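PDB 4N7B: 4-hydroxy-3-methylbut-2-enyl diphosphate reductase, apicoplast from Plasmodium falciparum, which uses an iron-sulfur cluster to reduce (E)-4-hydroxy-3-methylbut-2-enyl diphosphate to isopentenyl and dimethylallyl diphosphate, the last step of the MEP isoprenoid pathway. Local coordinates for residues R228-G233 against S485-E490; Y223-R228 against A479-A484; I412-T417 against A513-P518. All blocks are in the same frame, centred on the assembly; numbering follows the deposited sequence.

Interaction 1: residues R228-G233 against S485-E490. With F3S (Fe3-s4 cluster), chain B.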
ATOM      1  N   ARG A 228      -5.740  11.910  -0.828  1.00 22.11           N
ATOM      2  CA  ARG A 228      -5.703  11.098   0.368  1.00 17.33           C
ATOM      3  C   ARG A 228      -6.544   9.882   0.095  1.00 26.03           C
ATOM      4  O   ARG A 228      -7.235   9.823  -0.926  1.00 24.48           O
ATOM      5  CB  ARG A 228      -6.335  11.839   1.547  1.00 20.74           C
ATOM      6  CG  ARG A 228      -7.839  12.174   1.316  1.00 20.03           C
ATOM      7  CD  ARG A 228      -8.466  12.795   2.573  1.00 26.73           C
ATOM      8  NE  ARG A 228      -9.901  12.990   2.439  1.00 19.97           N
ATOM      9  CZ  ARG A 228     -10.457  14.042   1.837  1.00 24.51           C
ATOM     10  NH1 ARG A 228      -9.700  15.003   1.337  1.00 19.12           N
ATOM     11  NH2 ARG A 228     -11.776  14.144   1.731  1.00 21.10           N
ATOM     12  N   GLY A 229      -6.550   8.935   1.030  1.00 23.12           N
ATOM     13  CA  GLY A 229      -7.542   7.867   0.972  1.00 22.75           C
ATOM     14  C   GLY A 229      -7.337   6.908  -0.191  1.00 22.85           C
ATOM     15  O   GLY A 229      -6.244   6.841  -0.776  1.00 28.96           O
ATOM     16  N   PHE A 230      -8.391   6.161  -0.513  1.00 21.46           N
ATOM     17  CA  PHE A 230      -8.309   5.042  -1.458  1.00 22.65           C
ATOM     18  C   PHE A 230      -7.481   5.367  -2.706  1.00 29.28           C
ATOM     19  O   PHE A 230      -7.690   6.380  -3.374  1.00 31.01           O
ATOM     20  CB  PHE A 230      -9.711   4.595  -1.904  1.00 24.41           C
ATOM     21  CG  PHE A 230     -10.408   3.649  -0.945  1.00 26.74           C
ATOM     22  CD1 PHE A 230      -9.884   3.383   0.309  1.00 26.24           C
ATOM     23  CD2 PHE A 230     -11.592   3.024  -1.311  1.00 24.02           C
ATOM     24  CE1 PHE A 230     -10.530   2.520   1.177  1.00 23.65           C
ATOM     25  CE2 PHE A 230     -12.238   2.155  -0.452  1.00 26.83           C
ATOM     26  CZ  PHE A 230     -11.713   1.907   0.794  1.00 28.75           C
ATOM     27  N   CYS A 231      -6.537   4.487  -3.020  1.00 20.54           N
ATOM     28  CA  CYS A 231      -5.871   4.517  -4.312  1.00 18.01           C
ATOM     29  C   CYS A 231      -6.673   3.595  -5.227  1.00 20.35           C
ATOM     30  O   CYS A 231      -7.637   2.938  -4.793  1.00 18.90           O
ATOM     31  CB  CYS A 231      -4.433   4.000  -4.162  1.00 20.92           C
ATOM     32  SG  CYS A 231      -4.417   2.270  -3.628  1.00 29.48           S
ATOM     33  N   LYS A 232      -6.268   3.517  -6.484  1.00 25.01           N
ATOM     34  CA  LYS A 232      -6.967   2.662  -7.424  1.00 22.07           C
ATOM     35  C   LYS A 232      -6.699   1.168  -7.188  1.00 31.17           C
ATOM     36  O   LYS A 232      -7.560   0.331  -7.455  1.00 27.67           O
ATOM     37  CB  LYS A 232      -6.584   3.051  -8.844  1.00 27.25           C
ATOM     38  CG  LYS A 232      -7.435   2.378  -9.934  1.00 32.87           C
ATOM     39  CD  LYS A 232      -8.902   2.735  -9.819  1.00 30.86           C
ATOM     40  CE  LYS A 232      -9.715   2.145 -10.980  1.00 38.42           C
ATOM     41  NZ  LYS A 232     -11.171   2.442 -10.828  1.00 37.26           N
ATOM     42  N   GLY A 233      -5.516   0.814  -6.685  1.00 34.38           N
ATOM     43  CA  GLY A 233      -5.217  -0.591  -6.448  1.00 23.60           C
ATOM     44  C   GLY A 233      -6.149  -1.128  -5.378  1.00 26.45           C
ATOM     45  O   GLY A 233      -6.657  -2.257  -5.439  1.00 29.15           O
ATOM     46  N   SER A 485      -5.459   2.948   2.007  1.00 27.11           N
ATOM     47  CA  SER A 485      -6.348   1.820   2.298  1.00 26.06           C
ATOM     48  C   SER A 485      -7.505   2.279   3.177  1.00 23.75           C
ATOM     49  O   SER A 485      -8.341   1.474   3.574  1.00 30.93           O
ATOM     50  CB  SER A 485      -5.586   0.710   3.038  1.00 29.43           C
ATOM     51  OG  SER A 485      -4.660   1.290   3.984  1.00 38.30           O
ATOM     52  N   THR A 486      -7.556   3.571   3.487  1.00 26.12           N
ATOM     53  CA  THR A 486      -8.538   4.110   4.450  1.00 25.76           C
ATOM     54  C   THR A 486      -9.871   4.613   3.823  1.00 28.13           C
ATOM     55  O   THR A 486      -9.873   5.523   2.990  1.00 28.33           O
ATOM     56  CB  THR A 486      -7.919   5.272   5.246  1.00 25.12           C
ATOM     57  OG1 THR A 486      -6.712   4.825   5.876  1.00 31.66           O
ATOM     58  CG2 THR A 486      -8.877   5.747   6.310  1.00 25.26           C
ATOM     59  N   PRO A 487     -11.011   4.041   4.256  1.00 33.54           N
ATOM     60  CA  PRO A 487     -12.324   4.474   3.754  1.00 32.58           C
ATOM     61  C   PRO A 487     -12.614   5.926   4.080  1.00 29.54           C
ATOM     62  O   PRO A 487     -12.317   6.377   5.182  1.00 26.71           O
ATOM     63  CB  PRO A 487     -13.311   3.557   4.481  1.00 32.37           C
ATOM     64  CG  PRO A 487     -12.489   2.403   4.969  1.00 32.31           C
ATOM     65  CD  PRO A 487     -11.120   2.940   5.227  1.00 31.18           C
ATOM     66  N   GLU A 488     -13.200   6.641   3.120  1.00 23.60           N
ATOM     67  CA  GLU A 488     -13.416   8.088   3.223  1.00 23.00           C
ATOM     68  C   GLU A 488     -14.323   8.399   4.416  1.00 26.44           C
ATOM     69  O   GLU A 488     -14.099   9.398   5.111  1.00 27.87           O
ATOM     70  CB  GLU A 488     -13.995   8.657   1.920  1.00 29.52           C
ATOM     71  CG  GLU A 488     -14.294  10.174   1.955  1.00 27.60           C
ATOM     72  CD  GLU A 488     -13.068  11.031   2.340  1.00 35.94           C
ATOM     73  OE1 GLU A 488     -13.257  12.197   2.747  1.00 34.74           O
ATOM     74  OE2 GLU A 488     -11.917  10.553   2.242  1.00 29.92           O
ATOM     75  N   GLN A 489     -15.309   7.539   4.686  1.00 24.68           N
ATOM     76  CA  GLN A 489     -16.181   7.764   5.844  1.00 28.49           C
ATOM     77  C   GLN A 489     -15.394   7.914   7.151  1.00 30.23           C
ATOM     78  O   GLN A 489     -15.752   8.724   8.015  1.00 29.26           O
ATOM     79  CB  GLN A 489     -17.215   6.649   6.026  1.00 32.44           C
ATOM     80  CG  GLN A 489     -18.394   7.081   6.950  1.00 44.33           C
ATOM     81  CD  GLN A 489     -19.271   5.912   7.448  1.00 59.87           C
ATOM     82  OE1 GLN A 489     -19.047   4.748   7.097  1.00 61.06           O
ATOM     83  NE2 GLN A 489     -20.273   6.230   8.274  1.00 58.41           N
ATOM     84  N   GLU A 490     -14.323   7.150   7.328  1.00 27.29           N
ATOM     85  CA  GLU A 490     -13.601   7.268   8.598  1.00 31.50           C
ATOM     86  C   GLU A 490     -12.974   8.658   8.687  1.00 32.11           C
ATOM     87  O   GLU A 490     -12.962   9.272   9.747  1.00 33.75           O
ATOM     88  CB  GLU A 490     -12.573   6.166   8.771  1.00 28.70           C
ATOM     89  CG  GLU A 490     -13.201   4.800   8.858  1.00 35.81           C
ATOM     90  CD  GLU A 490     -14.223   4.674   9.993  1.00 37.39           C
ATOM     91  OE1 GLU A 490     -14.126   5.411  11.009  1.00 38.46           O
ATOM     92  OE2 GLU A 490     -15.130   3.826   9.867  1.00 40.82           O
TER
HETATM   93 FE1  F3S B 401      -2.300   1.423  -3.970  1.00 26.99          FE
HETATM   94 FE3  F3S B 401      -1.117  -0.128  -5.828  1.00 26.63          FE
HETATM   95 FE4  F3S B 401       0.185   1.906  -4.649  1.00 26.91          FE
HETATM   96  S1  F3S B 401      -2.306  -0.766  -4.087  1.00 24.12           S
HETATM   97  S2  F3S B 401      -0.676   2.100  -2.606  1.00 27.48           S
HETATM   98  S3  F3S B 401      -1.570   2.007  -5.990  1.00 22.68           S
HETATM   99  S4  F3S B 401       1.006  -0.060  -5.191  1.00 30.32           S
HETATM  100  O   HOH W   1     -10.973   6.714   0.823  1.00 21.99           O
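Arg228 reaches Glu488 only with the far end of its side chain. CB and CG are still beside strand 477-482; from CG to NE the chain is extended, and CD is the first atom to come near the carboxylate, 4.1 Å from Glu488 OE2. NE donates to the syn lone pair of Glu488 OE2 at 3.2 Å, with that oxygen lying 24° out of the guanidinium plane. At the tip, NH2 meets Glu488 OE1 at 2.6 Å in a nearly straight bond (177°) that lies in the guanidinium plane but arrives from above the carboxylate. This is a side-on, two-nitrogen salt bridge with the two planes 49° apart. The edge of the Phe230 ring meets a backbone carbonyl, CE1 lying 3.4 Å from Ser485 O; its apolar touch is CE1 on Pro487 CD at 4.1 Å. Water 1 joins the two backbones, accepting from Phe230 N (3.0 Å) and donating to Thr486 O. Cys231, the N-cap of helix 232-247, binds cluster iron FE1 through SG at 2.3 Å. The loops leading into helices 232-247 and 488-499 meet just past the C-terminal ends of neighbouring parallel strands, the usual place for an alpha/beta active site; here Ser485 probably binds the diphosphate substrate, as in related enzymes.

Interaction 2: residues Y223-R228 against A479-A484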
ATOM      1  N   TYR A 223      -6.854  21.578   7.929  1.00 21.49           N
ATOM      2  CA  TYR A 223      -6.521  21.437   6.531  1.00 22.44           C
ATOM      3  C   TYR A 223      -6.844  20.019   6.120  1.00 23.63           C
ATOM      4  O   TYR A 223      -6.152  19.072   6.510  1.00 24.62           O
ATOM      5  CB  TYR A 223      -5.049  21.712   6.305  1.00 19.59           C
ATOM      6  CG  TYR A 223      -4.630  23.149   6.510  1.00 26.17           C
ATOM      7  CD1 TYR A 223      -4.853  24.095   5.527  1.00 29.17           C
ATOM      8  CD2 TYR A 223      -3.975  23.551   7.675  1.00 29.16           C
ATOM      9  CE1 TYR A 223      -4.461  25.407   5.689  1.00 28.60           C
ATOM     10  CE2 TYR A 223      -3.575  24.867   7.848  1.00 28.22           C
ATOM     11  CZ  TYR A 223      -3.827  25.787   6.843  1.00 38.23           C
ATOM     12  OH  TYR A 223      -3.448  27.091   6.986  1.00 46.40           O
ATOM     13  N   LEU A 224      -7.918  19.873   5.368  1.00 25.63           N
ATOM     14  CA  LEU A 224      -8.307  18.592   4.822  1.00 19.67           C
ATOM     15  C   LEU A 224      -7.581  18.420   3.500  1.00 26.71           C
ATOM     16  O   LEU A 224      -7.760  19.193   2.547  1.00 27.54           O
ATOM     17  CB  LEU A 224      -9.821  18.520   4.615  1.00 21.72           C
ATOM     18  CG  LEU A 224     -10.337  17.230   3.973  1.00 26.77           C
ATOM     19  CD1 LEU A 224     -10.031  16.020   4.870  1.00 25.62           C
ATOM     20  CD2 LEU A 224     -11.845  17.354   3.717  1.00 25.75           C
ATOM     21  N   ILE A 225      -6.743  17.402   3.452  1.00 21.42           N
ATOM     22  CA  ILE A 225      -5.780  17.267   2.376  1.00 18.47           C
ATOM     23  C   ILE A 225      -6.272  16.348   1.272  1.00 19.36           C
ATOM     24  O   ILE A 225      -6.902  15.319   1.525  1.00 23.47           O
ATOM     25  CB  ILE A 225      -4.459  16.721   2.912  1.00 22.35           C
ATOM     26  CG1 ILE A 225      -3.866  17.722   3.901  1.00 25.73           C
ATOM     27  CG2 ILE A 225      -3.493  16.496   1.785  1.00 21.15           C
ATOM     28  CD1 ILE A 225      -2.739  17.185   4.753  1.00 25.95           C
ATOM     29  N   ASN A 226      -5.926  16.721   0.050  1.00 17.74           N
ATOM     30  CA  ASN A 226      -6.200  15.923  -1.113  1.00 18.88           C
ATOM     31  C   ASN A 226      -4.928  16.008  -1.939  1.00 20.72           C
ATOM     32  O   ASN A 226      -4.333  17.073  -2.056  1.00 24.00           O
ATOM     33  CB  ASN A 226      -7.407  16.544  -1.866  1.00 22.75           C
ATOM     34  CG  ASN A 226      -8.001  15.618  -2.880  1.00 44.14           C
ATOM     35  OD1 ASN A 226      -8.445  14.511  -2.544  1.00 44.46           O
ATOM     36  ND2 ASN A 226      -8.048  16.069  -4.143  1.00 51.33           N
ATOM     37  N   PRO A 227      -4.486  14.896  -2.519  1.00 24.69           N
ATOM     38  CA  PRO A 227      -5.075  13.562  -2.432  1.00 20.60           C
ATOM     39  C   PRO A 227      -4.830  12.841  -1.115  1.00 24.73           C
ATOM     40  O   PRO A 227      -3.852  13.105  -0.401  1.00 24.02           O
ATOM     41  CB  PRO A 227      -4.383  12.807  -3.570  1.00 24.12           C
ATOM     42  CG  PRO A 227      -3.085  13.481  -3.717  1.00 24.83           C
ATOM     43  CD  PRO A 227      -3.348  14.937  -3.446  1.00 24.26           C
ATOM     44  N   ARG A 228      -5.740  11.910  -0.828  1.00 22.11           N
ATOM     45  CA  ARG A 228      -5.703  11.098   0.368  1.00 17.33           C
ATOM     46  C   ARG A 228      -6.544   9.882   0.095  1.00 26.03           C
ATOM     47  O   ARG A 228      -7.235   9.823  -0.926  1.00 24.48           O
ATOM     48  CB  ARG A 228      -6.335  11.839   1.547  1.00 20.74           C
ATOM     49  CG  ARG A 228      -7.839  12.174   1.316  1.00 20.03           C
ATOM     50  CD  ARG A 228      -8.466  12.795   2.573  1.00 26.73           C
ATOM     51  NE  ARG A 228      -9.901  12.990   2.439  1.00 19.97           N
ATOM     52  CZ  ARG A 228     -10.457  14.042   1.837  1.00 24.51           C
ATOM     53  NH1 ARG A 228      -9.700  15.003   1.337  1.00 19.12           N
ATOM     54  NH2 ARG A 228     -11.776  14.144   1.731  1.00 21.10           N
ATOM     55  N   ALA A 479      -3.213  19.239  10.186  1.00 26.50           N
ATOM     56  CA  ALA A 479      -3.120  18.681   8.857  1.00 25.16           C
ATOM     57  C   ALA A 479      -3.831  17.325   8.909  1.00 31.35           C
ATOM     58  O   ALA A 479      -3.441  16.457   9.707  1.00 21.00           O
ATOM     59  CB  ALA A 479      -1.658  18.496   8.498  1.00 25.95           C
ATOM     60  N   LEU A 480      -4.891  17.134   8.118  1.00 20.15           N
ATOM     61  CA  LEU A 480      -5.613  15.859   8.179  1.00 24.04           C
ATOM     62  C   LEU A 480      -5.539  15.126   6.849  1.00 25.35           C
ATOM     63  O   LEU A 480      -5.934  15.675   5.818  1.00 20.87           O
ATOM     64  CB  LEU A 480      -7.067  16.075   8.577  1.00 26.34           C
ATOM     65  CG  LEU A 480      -7.991  14.860   8.520  1.00 26.37           C
ATOM     66  CD1 LEU A 480      -7.623  13.813   9.571  1.00 28.67           C
ATOM     67  CD2 LEU A 480      -9.442  15.301   8.702  1.00 28.33           C
ATOM     68  N   THR A 481      -4.999  13.909   6.862  1.00 19.30           N
ATOM     69  CA  THR A 481      -4.966  13.088   5.663  1.00 19.00           C
ATOM     70  C   THR A 481      -5.291  11.631   5.980  1.00 19.38           C
ATOM     71  O   THR A 481      -5.649  11.307   7.105  1.00 21.19           O
ATOM     72  CB  THR A 481      -3.626  13.183   4.938  1.00 25.32           C
ATOM     73  OG1 THR A 481      -3.738  12.503   3.681  1.00 24.49           O
ATOM     74  CG2 THR A 481      -2.541  12.548   5.731  1.00 28.07           C
ATOM     75  N   SER A 482      -5.169  10.747   5.004  1.00 19.31           N
ATOM     76  CA  SER A 482      -5.518   9.363   5.233  1.00 19.84           C
ATOM     77  C   SER A 482      -4.758   8.482   4.269  1.00 19.82           C
ATOM     78  O   SER A 482      -4.381   8.916   3.184  1.00 25.64           O
ATOM     79  CB  SER A 482      -7.028   9.154   5.068  1.00 26.38           C
ATOM     80  OG  SER A 482      -7.423   9.515   3.753  1.00 22.78           O
ATOM     81  N   ALA A 483      -4.525   7.245   4.691  1.00 23.72           N
ATOM     82  CA  ALA A 483      -3.732   6.301   3.927  1.00 24.27           C
ATOM     83  C   ALA A 483      -4.490   5.764   2.727  1.00 25.00           C
ATOM     84  O   ALA A 483      -5.700   5.960   2.597  1.00 28.14           O
ATOM     85  CB  ALA A 483      -3.317   5.160   4.810  1.00 26.81           C
ATOM     86  N   ALA A 484      -3.766   5.065   1.863  1.00 25.03           N
ATOM     87  CA  ALA A 484      -4.317   4.580   0.610  1.00 25.75           C
ATOM     88  C   ALA A 484      -5.338   3.466   0.792  1.00 28.89           C
ATOM     89  O   ALA A 484      -6.006   3.081  -0.165  1.00 28.15           O
ATOM     90  CB  ALA A 484      -3.179   4.109  -0.312  1.00 28.91           C
TER
HETATM   91  O   HOH W   2      -1.949  13.108   1.731  1.00 18.48           O
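Leu224 lies side by side with Leu480, its CD1 3.9 Å from Leu480 CD2, both side chains pointing the same way. Each places CG anti to its backbone nitrogen (chi1 177° in Leu224), which sends the pair off the sheet toward Val495 of helix 488-499. The same Leu224 CD1 also sits 3.6 Å above the centre of the Arg228 guanidinium, covering one face of it. Between the backbones, Leu480 N donates to Tyr223 O at 2.8 Å and Ile225 N to Leu480 O at 3.0 Å. This is the parallel ladder of segments 223-226 and 479-482, whose directions differ by 36°, inside a five-stranded parallel sheet where strand 221-226 lies between 477-482 and 506-511. On the face opposite the leucines, Ile225 CD1 packs on Ala479 CB at 4.1 Å, and helix 414-427 closes over the isoleucine. The ladder stops before the cis peptide at Pro227. There Arg228 CB rests 3.4 Å from Ser482 OG, while NH1 turns back to donate a hydrogen bond to Ile225 O at 2.8 Å, standing 53° out of the carbonyl plane; Glu488 engages NE and NH2. Water 2 links the two chains past the end of the ladder, donating to Pro227 O and accepting from Thr481 OG1.

Interaction 3: residues I412-T417 against A513-P518. With F3S (Fe3-s4 cluster), chain B.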
ATOM      1  N   ILE A 412       8.243   3.161  -6.303  1.00 22.83           N
ATOM      2  CA  ILE A 412       7.300   3.775  -5.369  1.00 28.78           C
ATOM      3  C   ILE A 412       6.131   4.325  -6.188  1.00 23.23           C
ATOM      4  O   ILE A 412       6.344   5.124  -7.108  1.00 28.87           O
ATOM      5  CB  ILE A 412       7.968   4.888  -4.547  1.00 27.99           C
ATOM      6  CG1 ILE A 412       9.000   4.286  -3.591  1.00 31.32           C
ATOM      7  CG2 ILE A 412       6.926   5.657  -3.745  1.00 22.71           C
ATOM      8  CD1 ILE A 412       9.706   5.312  -2.781  1.00 33.55           C
ATOM      9  N   CYS A 413       4.902   3.901  -5.872  1.00 25.27           N
ATOM     10  CA  CYS A 413       3.730   4.192  -6.726  1.00 22.17           C
ATOM     11  C   CYS A 413       3.203   5.636  -6.620  1.00 26.20           C
ATOM     12  O   CYS A 413       3.522   6.385  -5.686  1.00 25.92           O
ATOM     13  CB  CYS A 413       2.594   3.218  -6.400  1.00 21.69           C
ATOM     14  SG  CYS A 413       1.797   3.523  -4.816  1.00 27.40           S
ATOM     15  N   TYR A 414       2.364   5.996  -7.586  1.00 25.10           N
ATOM     16  CA  TYR A 414       1.861   7.344  -7.727  1.00 24.87           C
ATOM     17  C   TYR A 414       1.107   7.734  -6.449  1.00 23.43           C
ATOM     18  O   TYR A 414       1.151   8.892  -6.020  1.00 27.11           O
ATOM     19  CB  TYR A 414       0.942   7.439  -8.985  1.00 22.38           C
ATOM     20  CG  TYR A 414      -0.414   6.865  -8.721  1.00 23.14           C
ATOM     21  CD1 TYR A 414      -0.614   5.485  -8.695  1.00 22.10           C
ATOM     22  CD2 TYR A 414      -1.486   7.694  -8.416  1.00 23.38           C
ATOM     23  CE1 TYR A 414      -1.860   4.963  -8.398  1.00 27.25           C
ATOM     24  CE2 TYR A 414      -2.726   7.181  -8.126  1.00 28.83           C
ATOM     25  CZ  TYR A 414      -2.911   5.825  -8.113  1.00 28.98           C
ATOM     26  OH  TYR A 414      -4.148   5.330  -7.816  1.00 27.28           O
ATOM     27  N   ALA A 415       0.423   6.771  -5.826  1.00 22.76           N
ATOM     28  CA  ALA A 415      -0.447   7.089  -4.682  1.00 19.87           C
ATOM     29  C   ALA A 415       0.366   7.408  -3.445  1.00 21.46           C
ATOM     30  O   ALA A 415       0.050   8.335  -2.693  1.00 23.94           O
ATOM     31  CB  ALA A 415      -1.419   5.949  -4.399  1.00 22.21           C
ATOM     32  N   THR A 416       1.434   6.649  -3.250  1.00 26.29           N
ATOM     33  CA  THR A 416       2.356   6.866  -2.133  1.00 19.48           C
ATOM     34  C   THR A 416       3.051   8.235  -2.296  1.00 26.95           C
ATOM     35  O   THR A 416       3.047   9.095  -1.400  1.00 23.19           O
ATOM     36  CB  THR A 416       3.356   5.741  -2.127  1.00 22.55           C
ATOM     37  OG1 THR A 416       2.661   4.510  -1.875  1.00 19.66           O
ATOM     38  CG2 THR A 416       4.432   5.947  -1.076  1.00 25.04           C
ATOM     39  N   THR A 417       3.594   8.454  -3.481  1.00 24.51           N
ATOM     40  CA  THR A 417       4.264   9.714  -3.801  1.00 26.97           C
ATOM     41  C   THR A 417       3.315  10.900  -3.589  1.00 27.22           C
ATOM     42  O   THR A 417       3.645  11.893  -2.947  1.00 30.07           O
ATOM     43  CB  THR A 417       4.707   9.714  -5.287  1.00 22.62           C
ATOM     44  OG1 THR A 417       5.705   8.716  -5.478  1.00 34.93           O
ATOM     45  CG2 THR A 417       5.252  11.073  -5.701  1.00 27.16           C
ATOM     46  N   ALA A 513      -0.878  18.296  -5.989  1.00 51.50           N
ATOM     47  CA  ALA A 513      -1.107  18.264  -7.432  1.00 52.13           C
ATOM     48  C   ALA A 513      -2.294  17.367  -7.684  1.00 46.04           C
ATOM     49  O   ALA A 513      -2.562  16.452  -6.899  1.00 33.29           O
ATOM     50  CB  ALA A 513       0.112  17.738  -8.173  1.00 50.21           C
ATOM     51  N   HIS A 514      -3.021  17.637  -8.759  1.00 51.79           N
ATOM     52  CA  HIS A 514      -4.126  16.773  -9.124  1.00 51.08           C
ATOM     53  C   HIS A 514      -3.580  15.363  -9.329  1.00 42.84           C
ATOM     54  O   HIS A 514      -2.624  15.155 -10.061  1.00 53.18           O
ATOM     55  CB  HIS A 514      -4.822  17.248 -10.402  1.00 54.09           C
ATOM     56  CG  HIS A 514      -5.981  16.386 -10.792  1.00 60.05           C
ATOM     57  ND1 HIS A 514      -5.966  15.573 -11.904  1.00 60.73           N
ATOM     58  CD2 HIS A 514      -7.178  16.182 -10.192  1.00 64.90           C
ATOM     59  CE1 HIS A 514      -7.112  14.918 -11.985  1.00 62.91           C
ATOM     60  NE2 HIS A 514      -7.865  15.270 -10.956  1.00 64.15           N
ATOM     61  N   GLU A 515      -4.198  14.397  -8.676  1.00 38.19           N
ATOM     62  CA  GLU A 515      -3.850  13.010  -8.881  1.00 36.06           C
ATOM     63  C   GLU A 515      -4.641  12.476 -10.066  1.00 40.72           C
ATOM     64  O   GLU A 515      -5.861  12.621 -10.122  1.00 41.08           O
ATOM     65  CB  GLU A 515      -4.194  12.213  -7.631  1.00 31.57           C
ATOM     66  CG  GLU A 515      -4.197  10.722  -7.796  1.00 30.59           C
ATOM     67  CD  GLU A 515      -4.151  10.025  -6.441  1.00 29.35           C
ATOM     68  OE1 GLU A 515      -5.203   9.573  -5.910  1.00 30.21           O
ATOM     69  OE2 GLU A 515      -3.035   9.960  -5.880  1.00 27.94           O
ATOM     70  N   ASN A 516      -3.945  11.850 -11.004  1.00 38.65           N
ATOM     71  CA  ASN A 516      -4.613  11.116 -12.056  1.00 39.38           C
ATOM     72  C   ASN A 516      -4.903   9.684 -11.653  1.00 40.43           C
ATOM     73  O   ASN A 516      -4.000   8.865 -11.501  1.00 42.30           O
ATOM     74  CB  ASN A 516      -3.799  11.167 -13.339  1.00 46.62           C
ATOM     75  CG  ASN A 516      -3.824  12.547 -13.969  1.00 53.49           C
ATOM     76  OD1 ASN A 516      -4.877  13.028 -14.418  1.00 57.90           O
ATOM     77  ND2 ASN A 516      -2.672  13.201 -13.990  1.00 50.27           N
ATOM     78  N   VAL A 517      -6.185   9.390 -11.488  1.00 34.45           N
ATOM     79  CA  VAL A 517      -6.615   8.068 -11.093  1.00 33.82           C
ATOM     80  C   VAL A 517      -6.567   7.150 -12.309  1.00 37.52           C
ATOM     81  O   VAL A 517      -7.248   7.391 -13.307  1.00 38.71           O
ATOM     82  CB  VAL A 517      -8.034   8.108 -10.493  1.00 35.04           C
ATOM     83  CG1 VAL A 517      -8.461   6.730 -10.044  1.00 34.51           C
ATOM     84  CG2 VAL A 517      -8.074   9.091  -9.337  1.00 34.90           C
ATOM     85  N   PRO A 518      -5.725   6.109 -12.248  1.00 40.46           N
ATOM     86  CA  PRO A 518      -5.631   5.125 -13.329  1.00 36.40           C
ATOM     87  C   PRO A 518      -6.989   4.516 -13.642  1.00 35.99           C
ATOM     88  O   PRO A 518      -7.840   4.384 -12.757  1.00 34.94           O
ATOM     89  CB  PRO A 518      -4.712   4.053 -12.752  1.00 31.77           C
ATOM     90  CG  PRO A 518      -3.916   4.755 -11.714  1.00 37.79           C
ATOM     91  CD  PRO A 518      -4.819   5.795 -11.138  1.00 34.49           C
TER
HETATM   92 FE1  F3S B 401      -2.300   1.423  -3.970  1.00 26.99          FE
HETATM   93 FE3  F3S B 401      -1.117  -0.128  -5.828  1.00 26.63          FE
HETATM   94 FE4  F3S B 401       0.185   1.906  -4.649  1.00 26.91          FE
HETATM   95  S1  F3S B 401      -2.306  -0.766  -4.087  1.00 24.12           S
HETATM   96  S2  F3S B 401      -0.676   2.100  -2.606  1.00 27.48           S
HETATM   97  S3  F3S B 401      -1.570   2.007  -5.990  1.00 22.68           S
HETATM   98  S4  F3S B 401       1.006  -0.060  -5.191  1.00 30.32           S
HETATM   99  O   HOH W   3      -6.038   7.175  -7.112  1.00 33.11           O
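Tyr414 and Pro518 approach from opposite directions, and Pro518 CD comes to 3.4 Å from Tyr414 OH. The tyrosine carries CG between its backbone nitrogen and carbonyl carbon (chi1 78°), unusual within a helix but probably possible in the first turn of helix 414-427, where no preceding turn stands in the way; it swings the ring out toward residues 513-518. One ring face is backed by Ala415 CB, 4.0 Å above its centre. Glu515 comes across the tyrosine at about a right angle, with its chain extended beyond CG. Its CG lies in the ring plane at the edge, and its OE2 reaches Tyr414 CE2 at 3.6 Å, obliquely, with carboxylate and ring planes 68° apart. Polar linkage runs through water 3, which is 2.7 Å from Tyr414 OH and donates to Glu515 OE1 at 2.8 Å. Both groups are held from elsewhere too: Lys232 N donates to the phenol oxygen, and Arg419, in a salt bridge, together with Asn418 binds OE2, which would be expected to favour a charged carboxylate. The ring also borders the cofactor, CE1 being 3.8 Å from cluster sulfur S3. Cys413, just before, binds iron FE4 through SG at 2.3 Å, and the same sulfur accepts from Thr416 N at 160°, so the N-cap of the helix is also a cluster ligand. Leu317 of helix 316-329 touches both Cys413 and Tyr414, while the loop that follows strand 506-511 runs past the start of helix 414-427 and lays Val517 and Pro518 against Lys232 at the start of helix 232-247.

How the interactions relate
Interaction 2 is the buried core contact, a backbone ladder with aliphatic packing; interaction 1 is partly buried and adds a salt bridge, and interaction 3 is a surface contact held by van der Waals touches and a water bridge. Interactions 1 and 2 follow the same two chain passes, sharing Arg228: strands 221-226 and 477-482 pair in one, and the turns into helices 232-247 and 488-499 meet in the other. Probable hydrogen bonds from Gly229 N to Ser482 O and Cys231 N to Ala484 O join them. Interactions 1 and 3 each bring one cysteine to the cluster, on different irons, and meet where Lys232 N approaches Tyr414 OH. Interaction 3 touches interaction 2 more lightly, through Pro227.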